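Local coordinates for protein probable enoyl-CoA hydratase/isomerase (PDB 5WYD) that probably acts as an enoyl-CoA hydratase/isomerase of the crotonase family, with a role in making the diffusible signal factor DSF, at residues Ile52-Ala63 against Ala104-Ser112; Trp40-Arg49 against Glu93-Ala104. The protein carries 1 engineered substitution. All coordinates share one frame; numbering follows the deposited sequence.

Interaction 1 of 2, residues Ile52-Ala63 against Ala104-Ser112; sequences IEHLNRDDDIYA and ALRDFRGVS
The side chains of I52, L55 and I61 close around F108 in a largely apolar contact that joins the ends of helices 42-57 and 88-106 to the starts of the parallel strands that follow them. On the helical side, I52 turns CG2 toward F108 CB (4.1 Å), while its CD1 reaches L105 CD1, also at 4.1 Å. The F108 ring is carried away from the backbone N (chi1 169°) to lie between the helix end and the sheet. There I61 CG2 meets its edge at CZ (4.2 Å), the two side chains crossing at about a right angle, and the backbone of A63 lies at the same edge. L55 CB approaches F108 CE1 at 4.1 Å, and L64 of strand 63-68 also packs on the ring. The backbone folds back on this ring, G110 N sitting 3.3 Å above the centre of one face.

On the outer side, R109 stretches along the turn that ends helix 42-57. Its NH2 makes a nearly straight, charged hydrogen bond (171° at the hydrogen), part of a salt bridge, to D59 OD1 at 2.9 Å, with the carboxylate turned 56° from the guanidinium plane. D58 shapes the turn, its OD1 accepting from D60 N in an Asx turn. Beyond it A63 and V111 pair as a parallel bridge. The contact thus joins the helix-to-strand turns of two successive beta-alpha-beta crossovers of the crotonase fold.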
loop_
_atom_site.group_PDB
_atom_site.type_symbol
_atom_site.label_atom_id
_atom_site.label_comp_id
_atom_site.label_asym_id
_atom_site.label_seq_id
_atom_site.Cartn_x
_atom_site.Cartn_y
_atom_site.Cartn_z
ATOM N N ILE A 52 -14.886 14.656 -21.806
ATOM C CA ILE A 52 -13.973 13.513 -21.751
ATOM C C ILE A 52 -14.724 12.206 -21.903
ATOM O O ILE A 52 -14.282 11.303 -22.621
ATOM C CB ILE A 52 -13.185 13.529 -20.440
ATOM C CG1 ILE A 52 -12.331 14.774 -20.357
ATOM C CG2 ILE A 52 -12.290 12.327 -20.379
ATOM C CD1 ILE A 52 -11.273 14.826 -21.441
ATOM N N GLU A 53 -15.869 12.086 -21.240
ATOM C CA GLU A 53 -16.642 10.857 -21.334
ATOM C C GLU A 53 -17.139 10.612 -22.742
ATOM O O GLU A 53 -17.177 9.465 -23.201
ATOM C CB GLU A 53 -17.810 10.897 -20.381
ATOM C CG GLU A 53 -17.387 11.165 -18.977
ATOM C CD GLU A 53 -18.572 11.248 -18.078
ATOM O OE1 GLU A 53 -19.696 11.091 -18.600
ATOM O OE2 GLU A 53 -18.395 11.513 -16.876
ATOM N N HIS A 54 -17.593 11.662 -23.419
ATOM C CA HIS A 54 -18.027 11.496 -24.794
ATOM C C HIS A 54 -16.853 11.081 -25.658
ATOM O O HIS A 54 -16.988 10.227 -26.540
ATOM C CB HIS A 54 -18.631 12.805 -25.291
ATOM C CG HIS A 54 -20.017 13.053 -24.786
ATOM N ND1 HIS A 54 -20.261 13.494 -23.504
ATOM C CD2 HIS A 54 -21.226 12.955 -25.390
ATOM C CE1 HIS A 54 -21.563 13.638 -23.332
ATOM N NE2 HIS A 54 -22.171 13.326 -24.462
ATOM N N LEU A 55 -15.690 11.690 -25.408
ATOM C CA LEU A 55 -14.495 11.379 -26.176
ATOM C C LEU A 55 -14.074 9.933 -25.962
ATOM O O LEU A 55 -13.756 9.208 -26.919
ATOM C CB LEU A 55 -13.380 12.331 -25.757
ATOM C CG LEU A 55 -13.631 13.810 -26.032
ATOM C CD1 LEU A 55 -12.426 14.636 -25.633
ATOM C CD2 LEU A 55 -14.054 14.062 -27.476
ATOM N N ASN A 56 -14.148 9.480 -24.715
ATOM C CA ASN A 56 -13.821 8.100 -24.413
ATOM C C ASN A 56 -14.716 7.159 -25.175
ATOM O O ASN A 56 -14.299 6.064 -25.538
ATOM C CB ASN A 56 -13.979 7.844 -22.931
ATOM C CG ASN A 56 -12.861 8.399 -22.157
ATOM O OD1 ASN A 56 -12.995 8.736 -20.990
ATOM N ND2 ASN A 56 -11.723 8.503 -22.805
ATOM N N ARG A 57 -15.981 7.514 -25.324
ATOM C CA ARG A 57 -16.877 6.658 -26.080
ATOM C C ARG A 57 -16.513 6.609 -27.562
ATOM O O ARG A 57 -16.601 5.545 -28.183
ATOM C CB ARG A 57 -18.308 7.122 -25.885
ATOM C CG ARG A 57 -18.768 6.984 -24.451
ATOM C CD ARG A 57 -20.268 7.195 -24.377
ATOM N NE ARG A 57 -20.753 7.187 -23.005
ATOM C CZ ARG A 57 -20.926 8.287 -22.275
ATOM N NH1 ARG A 57 -20.647 9.477 -22.792
ATOM N NH2 ARG A 57 -21.370 8.199 -21.027
ATOM N N ASP A 58 -16.120 7.738 -28.153
ATOM C CA ASP A 58 -15.826 7.744 -29.577
ATOM C C ASP A 58 -14.530 7.014 -29.893
ATOM O O ASP A 58 -13.475 7.344 -29.341
ATOM C CB ASP A 58 -15.736 9.168 -30.087
ATOM C CG ASP A 58 -15.749 9.219 -31.573
ATOM O OD1 ASP A 58 -15.554 8.153 -32.196
ATOM O OD2 ASP A 58 -15.988 10.310 -32.125
ATOM N N ASP A 59 -14.575 6.104 -30.869
ATOM C CA ASP A 59 -13.379 5.358 -31.246
ATOM C C ASP A 59 -12.577 6.053 -32.325
ATOM O O ASP A 59 -11.465 5.608 -32.637
ATOM C CB ASP A 59 -13.742 3.962 -31.742
ATOM C CG ASP A 59 -14.462 3.162 -30.703
ATOM O OD1 ASP A 59 -14.703 3.716 -29.613
ATOM O OD2 ASP A 59 -14.762 1.980 -30.953
ATOM N N ASP A 60 -13.099 7.149 -32.864
ATOM C CA ASP A 60 -12.478 7.935 -33.914
ATOM C C ASP A 60 -11.447 8.894 -33.370
ATOM O O ASP A 60 -10.901 9.694 -34.124
ATOM C CB ASP A 60 -13.542 8.726 -34.670
ATOM C CG ASP A 60 -13.045 9.237 -35.991
ATOM O OD1 ASP A 60 -12.026 8.700 -36.469
ATOM O OD2 ASP A 60 -13.679 10.145 -36.555
ATOM N N ILE A 61 -11.303 8.973 -32.067
ATOM C CA ILE A 61 -10.353 9.891 -31.482
ATOM C C ILE A 61 -9.254 9.130 -30.770
ATOM O O ILE A 61 -9.524 8.349 -29.849
ATOM C CB ILE A 61 -11.037 10.863 -30.534
ATOM C CG1 ILE A 61 -11.970 11.699 -31.381
ATOM C CG2 ILE A 61 -9.966 11.668 -29.852
ATOM C CD1 ILE A 61 -11.228 12.417 -32.497
ATOM N N TYR A 62 -8.017 9.370 -31.179
ATOM C CA TYR A 62 -6.899 8.731 -30.529
ATOM C C TYR A 62 -6.057 9.688 -29.722
ATOM O O TYR A 62 -5.258 9.230 -28.899
ATOM C CB TYR A 62 -6.010 8.011 -31.547
ATOM C CG TYR A 62 -6.769 7.162 -32.522
ATOM C CD1 TYR A 62 -7.817 6.366 -32.099
ATOM C CD2 TYR A 62 -6.380 7.083 -33.849
ATOM C CE1 TYR A 62 -8.499 5.562 -32.981
ATOM C CE2 TYR A 62 -7.052 6.272 -34.738
ATOM C CZ TYR A 62 -8.120 5.508 -34.298
ATOM O OH TYR A 62 -8.814 4.687 -35.163
ATOM N N ALA A 63 -6.203 10.992 -29.925
ATOM C CA ALA A 63 -5.397 11.958 -29.195
ATOM C C ALA A 63 -6.255 13.133 -28.762
ATOM O O ALA A 63 -7.338 13.350 -29.293
ATOM C CB ALA A 63 -4.200 12.453 -30.017
ATOM N N ALA A 104 -11.045 13.055 -14.683
ATOM C CA ALA A 104 -11.564 12.549 -15.948
ATOM C C ALA A 104 -10.565 12.781 -17.078
ATOM O O ALA A 104 -10.334 11.890 -17.907
ATOM C CB ALA A 104 -12.906 13.199 -16.272
ATOM N N LEU A 105 -9.946 13.967 -17.113
ATOM C CA LEU A 105 -8.960 14.255 -18.146
ATOM C C LEU A 105 -7.781 13.311 -18.019
ATOM O O LEU A 105 -7.353 12.686 -19.003
ATOM C CB LEU A 105 -8.498 15.708 -18.004
ATOM C CG LEU A 105 -7.270 16.157 -18.799
ATOM C CD1 LEU A 105 -7.512 15.974 -20.291
ATOM C CD2 LEU A 105 -6.761 17.582 -18.432
ATOM N N ARG A 106 -7.322 13.120 -16.782
ATOM C CA ARG A 106 -6.225 12.215 -16.496
ATOM C C ARG A 106 -6.567 10.802 -16.920
ATOM O O ARG A 106 -5.678 10.008 -17.233
ATOM C CB ARG A 106 -5.928 12.271 -15.008
ATOM C CG ARG A 106 -5.009 11.192 -14.532
ATOM C CD ARG A 106 -4.845 11.278 -13.030
ATOM N NE ARG A 106 -6.072 11.050 -12.287
ATOM C CZ ARG A 106 -6.405 9.882 -11.764
ATOM N NH1 ARG A 106 -5.596 8.851 -11.918
ATOM N NH2 ARG A 106 -7.538 9.747 -11.086
ATOM N N ASP A 107 -7.835 10.447 -16.861
ATOM C CA ASP A 107 -8.273 9.122 -17.241
ATOM C C ASP A 107 -8.699 9.019 -18.705
ATOM O O ASP A 107 -9.272 7.994 -19.089
ATOM C CB ASP A 107 -9.409 8.687 -16.328
ATOM C CG ASP A 107 -8.940 8.429 -14.931
ATOM O OD1 ASP A 107 -7.714 8.414 -14.704
ATOM O OD2 ASP A 107 -9.803 8.262 -14.048
ATOM N N PHE A 108 -8.475 10.048 -19.526
ATOM C CA PHE A 108 -8.845 9.921 -20.928
ATOM C C PHE A 108 -8.086 8.738 -21.518
ATOM O O PHE A 108 -6.876 8.607 -21.313
ATOM C CB PHE A 108 -8.530 11.220 -21.674
ATOM C CG PHE A 108 -8.639 11.093 -23.167
ATOM C CD1 PHE A 108 -9.716 10.468 -23.735
ATOM C CD2 PHE A 108 -7.689 11.633 -23.997
ATOM C CE1 PHE A 108 -9.823 10.334 -25.109
ATOM C CE2 PHE A 108 -7.797 11.503 -25.374
ATOM C CZ PHE A 108 -8.859 10.859 -25.918
ATOM N N ARG A 109 -8.798 7.855 -22.225
ATOM C CA ARG A 109 -8.142 6.650 -22.736
ATOM C C ARG A 109 -7.044 6.986 -23.730
ATOM O O ARG A 109 -6.004 6.323 -23.763
ATOM C CB ARG A 109 -9.154 5.703 -23.372
ATOM C CG ARG A 109 -10.010 6.269 -24.476
ATOM C CD ARG A 109 -10.885 5.168 -25.025
ATOM N NE ARG A 109 -11.601 5.625 -26.205
ATOM C CZ ARG A 109 -12.314 4.838 -27.000
ATOM N NH1 ARG A 109 -12.402 3.536 -26.760
ATOM N NH2 ARG A 109 -12.922 5.361 -28.048
ATOM N N GLY A 110 -7.291 7.962 -24.595
ATOM C CA GLY A 110 -6.283 8.439 -25.510
ATOM C C GLY A 110 -5.303 9.362 -24.828
ATOM O O GLY A 110 -5.471 9.735 -23.674
ATOM N N VAL A 111 -4.200 9.631 -25.520
ATOM C CA VAL A 111 -3.192 10.540 -24.993
ATOM C C VAL A 111 -3.713 11.974 -25.004
ATOM O O VAL A 111 -4.370 12.424 -25.948
ATOM C CB VAL A 111 -1.886 10.419 -25.792
ATOM C CG1 VAL A 111 -2.144 10.790 -27.209
ATOM C CG2 VAL A 111 -0.834 11.324 -25.207
ATOM N N SER A 112 -3.418 12.699 -23.944
ATOM C CA SER A 112 -3.794 14.088 -23.789
ATOM C C SER A 112 -2.504 14.895 -23.803
ATOM O O SER A 112 -1.532 14.544 -23.128
ATOM C CB SER A 112 -4.604 14.306 -22.503
ATOM O OG SER A 112 -3.913 13.892 -21.328
#

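Interaction 2 of 2, residues Trp40-Arg49 against Glu93-Ala104; sequences WDRDSLIGLR and EMARRFGEAFEA
E93, a turn into helix 88-106, grips R42 in a salt bridge: R42 NH2 hydrogen-bonds to E93 OE1 at 2.9 Å from almost directly above the carboxylate, the two planes 80° apart. M94, doubly bent, brings CE to R42 CB (3.6 Å). R97 sits among R42, L45, I46 and R49, its NE buried with no partner in the model; the carboxylates of E93 and E100 probably offset the gathered charge. F98 offers a ring face to L45 CD1, a CH-pi contact 3.9 Å from the centroid and 6° off the normal. E100 answers R49 by charge alone, OE1 lying over the guanidinium and 2.8 Å from R49 NH2, while its OE2 takes R96 NE through the anti lone pair. R96 also bridges to E243 of a third subunit. A101 CB comes 3.4 Å from L45 O, letting the backbones close in. F102 turns its edge to the face of W40, 5.6 Å between its centroid and that of the five-membered ring, and F98 does so offset. With the axes of 42-49 and 93-104 8.2 Å apart and crossing at 34°, R49 and R97 pack as knobs into holes between neighbouring helices of a crotonase fold.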
loop_
_atom_site.group_PDB
_atom_site.type_symbol
_atom_site.label_atom_id
_atom_site.label_comp_id
_atom_site.label_asym_id
_atom_site.label_seq_id
_atom_site.Cartn_x
_atom_site.Cartn_y
_atom_site.Cartn_z
ATOM N N TRP A 40 -11.027 28.936 -15.112
ATOM C CA TRP A 40 -12.035 27.883 -15.035
ATOM C C TRP A 40 -13.315 28.331 -14.364
ATOM O O TRP A 40 -13.306 29.144 -13.435
ATOM C CB TRP A 40 -11.513 26.666 -14.286
ATOM C CG TRP A 40 -10.607 25.897 -15.088
ATOM C CD1 TRP A 40 -9.266 25.870 -14.990
ATOM C CD2 TRP A 40 -10.963 25.060 -16.190
ATOM N NE1 TRP A 40 -8.749 25.041 -15.951
ATOM C CE2 TRP A 40 -9.778 24.534 -16.704
ATOM C CE3 TRP A 40 -12.173 24.710 -16.794
ATOM C CZ2 TRP A 40 -9.762 23.665 -17.793
ATOM C CZ3 TRP A 40 -12.152 23.849 -17.876
ATOM C CH2 TRP A 40 -10.957 23.340 -18.363
ATOM N N ASP A 41 -14.413 27.732 -14.807
ATOM C CA ASP A 41 -15.741 28.032 -14.321
ATOM C C ASP A 41 -16.452 26.709 -14.089
ATOM O O ASP A 41 -16.032 25.663 -14.592
ATOM C CB ASP A 41 -16.462 28.903 -15.369
ATOM C CG ASP A 41 -17.855 29.329 -14.963
ATOM O OD1 ASP A 41 -18.409 28.794 -13.976
ATOM O OD2 ASP A 41 -18.407 30.202 -15.673
ATOM N N ARG A 42 -17.514 26.757 -13.284
ATOM C CA ARG A 42 -18.324 25.560 -13.069
ATOM C C ARG A 42 -18.904 25.030 -14.364
ATOM O O ARG A 42 -18.977 23.812 -14.578
ATOM C CB ARG A 42 -19.497 25.870 -12.179
ATOM C CG ARG A 42 -20.590 24.827 -12.336
ATOM C CD ARG A 42 -21.770 25.257 -11.609
ATOM N NE ARG A 42 -21.477 25.510 -10.230
ATOM C CZ ARG A 42 -21.756 24.635 -9.306
ATOM N NH1 ARG A 42 -22.336 23.469 -9.664
ATOM N NH2 ARG A 42 -21.477 24.972 -8.059
ATOM N N ASP A 43 -19.402 25.938 -15.199
ATOM C CA ASP A 43 -19.979 25.533 -16.470
ATOM C C ASP A 43 -18.910 24.839 -17.297
ATOM O O ASP A 43 -19.172 23.822 -17.953
ATOM C CB ASP A 43 -20.557 26.763 -17.201
ATOM C CG ASP A 43 -21.748 26.438 -18.133
ATOM O OD1 ASP A 43 -21.993 25.256 -18.442
ATOM O OD2 ASP A 43 -22.438 27.388 -18.570
ATOM N N SER A 44 -17.687 25.376 -17.251
ATOM C CA SER A 44 -16.561 24.779 -17.957
ATOM C C SER A 44 -16.165 23.417 -17.378
ATOM O O SER A 44 -15.957 22.455 -18.128
ATOM C CB SER A 44 -15.395 25.772 -17.953
ATOM O OG SER A 44 -15.055 26.195 -16.642
ATOM N N LEU A 45 -16.086 23.301 -16.049
ATOM C CA LEU A 45 -15.620 22.056 -15.440
ATOM C C LEU A 45 -16.534 20.874 -15.732
ATOM O O LEU A 45 -16.051 19.768 -16.007
ATOM C CB LEU A 45 -15.461 22.228 -13.934
ATOM C CG LEU A 45 -14.330 23.155 -13.500
ATOM C CD1 LEU A 45 -14.245 23.222 -12.013
ATOM C CD2 LEU A 45 -13.053 22.622 -14.048
ATOM N N ILE A 46 -17.851 21.055 -15.617
ATOM C CA ILE A 46 -18.731 19.929 -15.911
ATOM C C ILE A 46 -18.589 19.527 -17.364
ATOM O O ILE A 46 -18.433 18.343 -17.681
ATOM C CB ILE A 46 -20.197 20.251 -15.573
ATOM C CG1 ILE A 46 -20.395 20.421 -14.069
ATOM C CG2 ILE A 46 -21.089 19.134 -16.083
ATOM C CD1 ILE A 46 -21.771 20.929 -13.724
ATOM N N GLY A 47 -18.565 20.506 -18.268
ATOM C CA GLY A 47 -18.426 20.157 -19.662
ATOM C C GLY A 47 -17.170 19.346 -19.874
ATOM O O GLY A 47 -17.204 18.290 -20.511
ATOM N N LEU A 48 -16.084 19.748 -19.212
ATOM C CA LEU A 48 -14.823 19.054 -19.394
ATOM C C LEU A 48 -14.966 17.597 -19.022
ATOM O O LEU A 48 -14.659 16.712 -19.825
ATOM C CB LEU A 48 -13.750 19.704 -18.550
ATOM C CG LEU A 48 -12.494 18.870 -18.696
ATOM C CD1 LEU A 48 -12.106 18.773 -20.149
ATOM C CD2 LEU A 48 -11.393 19.474 -17.839
ATOM N N ARG A 49 -15.531 17.327 -17.845
ATOM C CA ARG A 49 -15.789 15.945 -17.489
ATOM C C ARG A 49 -16.693 15.298 -18.523
ATOM O O ARG A 49 -16.380 14.241 -19.074
ATOM C CB ARG A 49 -16.475 15.880 -16.141
ATOM C CG ARG A 49 -16.820 14.463 -15.778
ATOM C CD ARG A 49 -17.929 14.361 -14.756
ATOM N NE ARG A 49 -18.041 15.540 -13.919
ATOM C CZ ARG A 49 -19.203 15.997 -13.481
ATOM N NH1 ARG A 49 -20.313 15.366 -13.832
ATOM N NH2 ARG A 49 -19.253 17.070 -12.696
ATOM N N GLU A 93 -18.143 22.353 -2.994
ATOM C CA GLU A 93 -18.673 21.898 -4.273
ATOM C C GLU A 93 -17.675 22.132 -5.389
ATOM O O GLU A 93 -17.516 21.282 -6.271
ATOM C CB GLU A 93 -19.991 22.605 -4.598
ATOM C CG GLU A 93 -20.699 22.109 -5.871
ATOM C CD GLU A 93 -22.029 22.789 -6.021
ATOM O OE1 GLU A 93 -22.183 23.887 -5.459
ATOM O OE2 GLU A 93 -22.969 22.217 -6.611
ATOM N N MET A 94 -17.005 23.286 -5.396
ATOM C CA MET A 94 -16.082 23.524 -6.500
ATOM C C MET A 94 -14.853 22.628 -6.377
ATOM O O MET A 94 -14.306 22.175 -7.388
ATOM C CB MET A 94 -15.690 24.997 -6.612
ATOM C CG MET A 94 -16.851 25.945 -6.746
ATOM S SD MET A 94 -18.165 25.429 -7.873
ATOM C CE MET A 94 -17.309 25.148 -9.428
ATOM N N ALA A 95 -14.393 22.363 -5.155
ATOM C CA ALA A 95 -13.261 21.454 -5.014
ATOM C C ALA A 95 -13.580 20.088 -5.627
ATOM O O ALA A 95 -12.717 19.467 -6.263
ATOM C CB ALA A 95 -12.887 21.309 -3.542
ATOM N N ARG A 96 -14.818 19.611 -5.450
ATOM C CA ARG A 96 -15.227 18.336 -6.029
ATOM C C ARG A 96 -15.184 18.393 -7.551
ATOM O O ARG A 96 -14.660 17.478 -8.199
ATOM C CB ARG A 96 -16.627 17.993 -5.513
ATOM C CG ARG A 96 -17.223 16.681 -5.964
ATOM C CD ARG A 96 -16.612 15.493 -5.264
ATOM N NE ARG A 96 -17.097 14.287 -5.892
ATOM C CZ ARG A 96 -17.158 13.107 -5.307
ATOM N NH1 ARG A 96 -17.629 12.060 -5.964
ATOM N NH2 ARG A 96 -16.768 12.975 -4.070
ATOM N N ARG A 97 -15.665 19.504 -8.123
ATOM C CA ARG A 97 -15.715 19.666 -9.572
ATOM C C ARG A 97 -14.329 19.623 -10.191
ATOM O O ARG A 97 -14.135 19.005 -11.242
ATOM C CB ARG A 97 -16.383 20.994 -9.911
ATOM C CG ARG A 97 -17.881 21.078 -9.653
ATOM C CD ARG A 97 -18.627 19.969 -10.339
ATOM N NE ARG A 97 -20.036 19.925 -9.963
ATOM C CZ ARG A 97 -20.536 19.194 -8.969
ATOM N NH1 ARG A 97 -21.843 19.229 -8.724
ATOM N NH2 ARG A 97 -19.742 18.439 -8.214
ATOM N N PHE A 98 -13.358 20.300 -9.582
ATOM C CA PHE A 98 -12.007 20.250 -10.129
ATOM C C PHE A 98 -11.478 18.837 -10.111
ATOM O O PHE A 98 -10.899 18.361 -11.091
ATOM C CB PHE A 98 -11.036 21.126 -9.344
ATOM C CG PHE A 98 -10.989 22.553 -9.796
ATOM C CD1 PHE A 98 -10.396 22.872 -10.994
ATOM C CD2 PHE A 98 -11.446 23.577 -8.986
ATOM C CE1 PHE A 98 -10.315 24.170 -11.433
ATOM C CE2 PHE A 98 -11.346 24.895 -9.398
ATOM C CZ PHE A 98 -10.796 25.183 -10.640
ATOM N N GLY A 99 -11.663 18.149 -8.992
ATOM C CA GLY A 99 -11.157 16.800 -8.907
ATOM C C GLY A 99 -11.801 15.907 -9.942
ATOM O O GLY A 99 -11.115 15.238 -10.709
ATOM N N GLU A 100 -13.125 15.973 -10.047
ATOM C CA GLU A 100 -13.828 15.122 -11.002
ATOM C C GLU A 100 -13.404 15.412 -12.426
ATOM O O GLU A 100 -13.098 14.489 -13.197
ATOM C CB GLU A 100 -15.341 15.308 -10.878
ATOM C CG GLU A 100 -15.943 14.983 -9.542
ATOM C CD GLU A 100 -17.432 15.283 -9.510
ATOM O OE1 GLU A 100 -17.995 15.714 -10.540
ATOM O OE2 GLU A 100 -18.069 15.017 -8.476
ATOM N N ALA A 101 -13.397 16.691 -12.799
ATOM C CA ALA A 101 -13.066 17.041 -14.167
ATOM C C ALA A 101 -11.627 16.667 -14.476
ATOM O O ALA A 101 -11.357 15.919 -15.421
ATOM C CB ALA A 101 -13.314 18.534 -14.387
ATOM N N PHE A 102 -10.695 17.100 -13.631
ATOM C CA PHE A 102 -9.287 16.826 -13.898
ATOM C C PHE A 102 -8.985 15.335 -13.863
ATOM O O PHE A 102 -8.189 14.838 -14.670
ATOM C CB PHE A 102 -8.401 17.580 -12.926
ATOM C CG PHE A 102 -8.420 19.059 -13.138
ATOM C CD1 PHE A 102 -8.586 19.606 -14.407
ATOM C CD2 PHE A 102 -8.234 19.903 -12.084
ATOM C CE1 PHE A 102 -8.596 20.969 -14.586
ATOM C CE2 PHE A 102 -8.204 21.254 -12.270
ATOM C CZ PHE A 102 -8.398 21.796 -13.506
ATOM N N GLU A 103 -9.573 14.611 -12.922
ATOM C CA GLU A 103 -9.370 13.173 -12.915
ATOM C C GLU A 103 -9.914 12.550 -14.190
ATOM O O GLU A 103 -9.318 11.615 -14.736
ATOM C CB GLU A 103 -10.021 12.596 -11.684
ATOM C CG GLU A 103 -9.306 13.002 -10.417
ATOM C CD GLU A 103 -10.127 12.638 -9.225
ATOM O OE1 GLU A 103 -9.691 12.854 -8.076
ATOM O OE2 GLU A 103 -11.213 12.087 -9.460
ATOM N N ALA A 104 -11.045 13.055 -14.683
ATOM C CA ALA A 104 -11.564 12.549 -15.948
ATOM C C ALA A 104 -10.565 12.781 -17.078
ATOM O O ALA A 104 -10.334 11.890 -17.907
ATOM C CB ALA A 104 -12.906 13.199 -16.272
HETATM O O HOH W 1 -16.152 18.565 -12.483
#

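How the interactions relate
Interactions 1 and 2 hold together the same two helices, 42-57 and 88-106, at successive levels. Their centres lie 16 Å apart, and A104 belongs to both. Interaction 2 takes the first part of helix 42-57, interaction 1 its end and the turn beyond. Because the helices run in broadly the same direction, the segments alternate along the chain: 40-49, 52-63, 93-104, 104-112. Each helix leads into a strand, 63-68 or 111-116, and these are parallel neighbours in the main sheet. The helix pair is thus tied to the sheet at one end, while helix 88-106 also meets other subunits along its length, from E93 to R106.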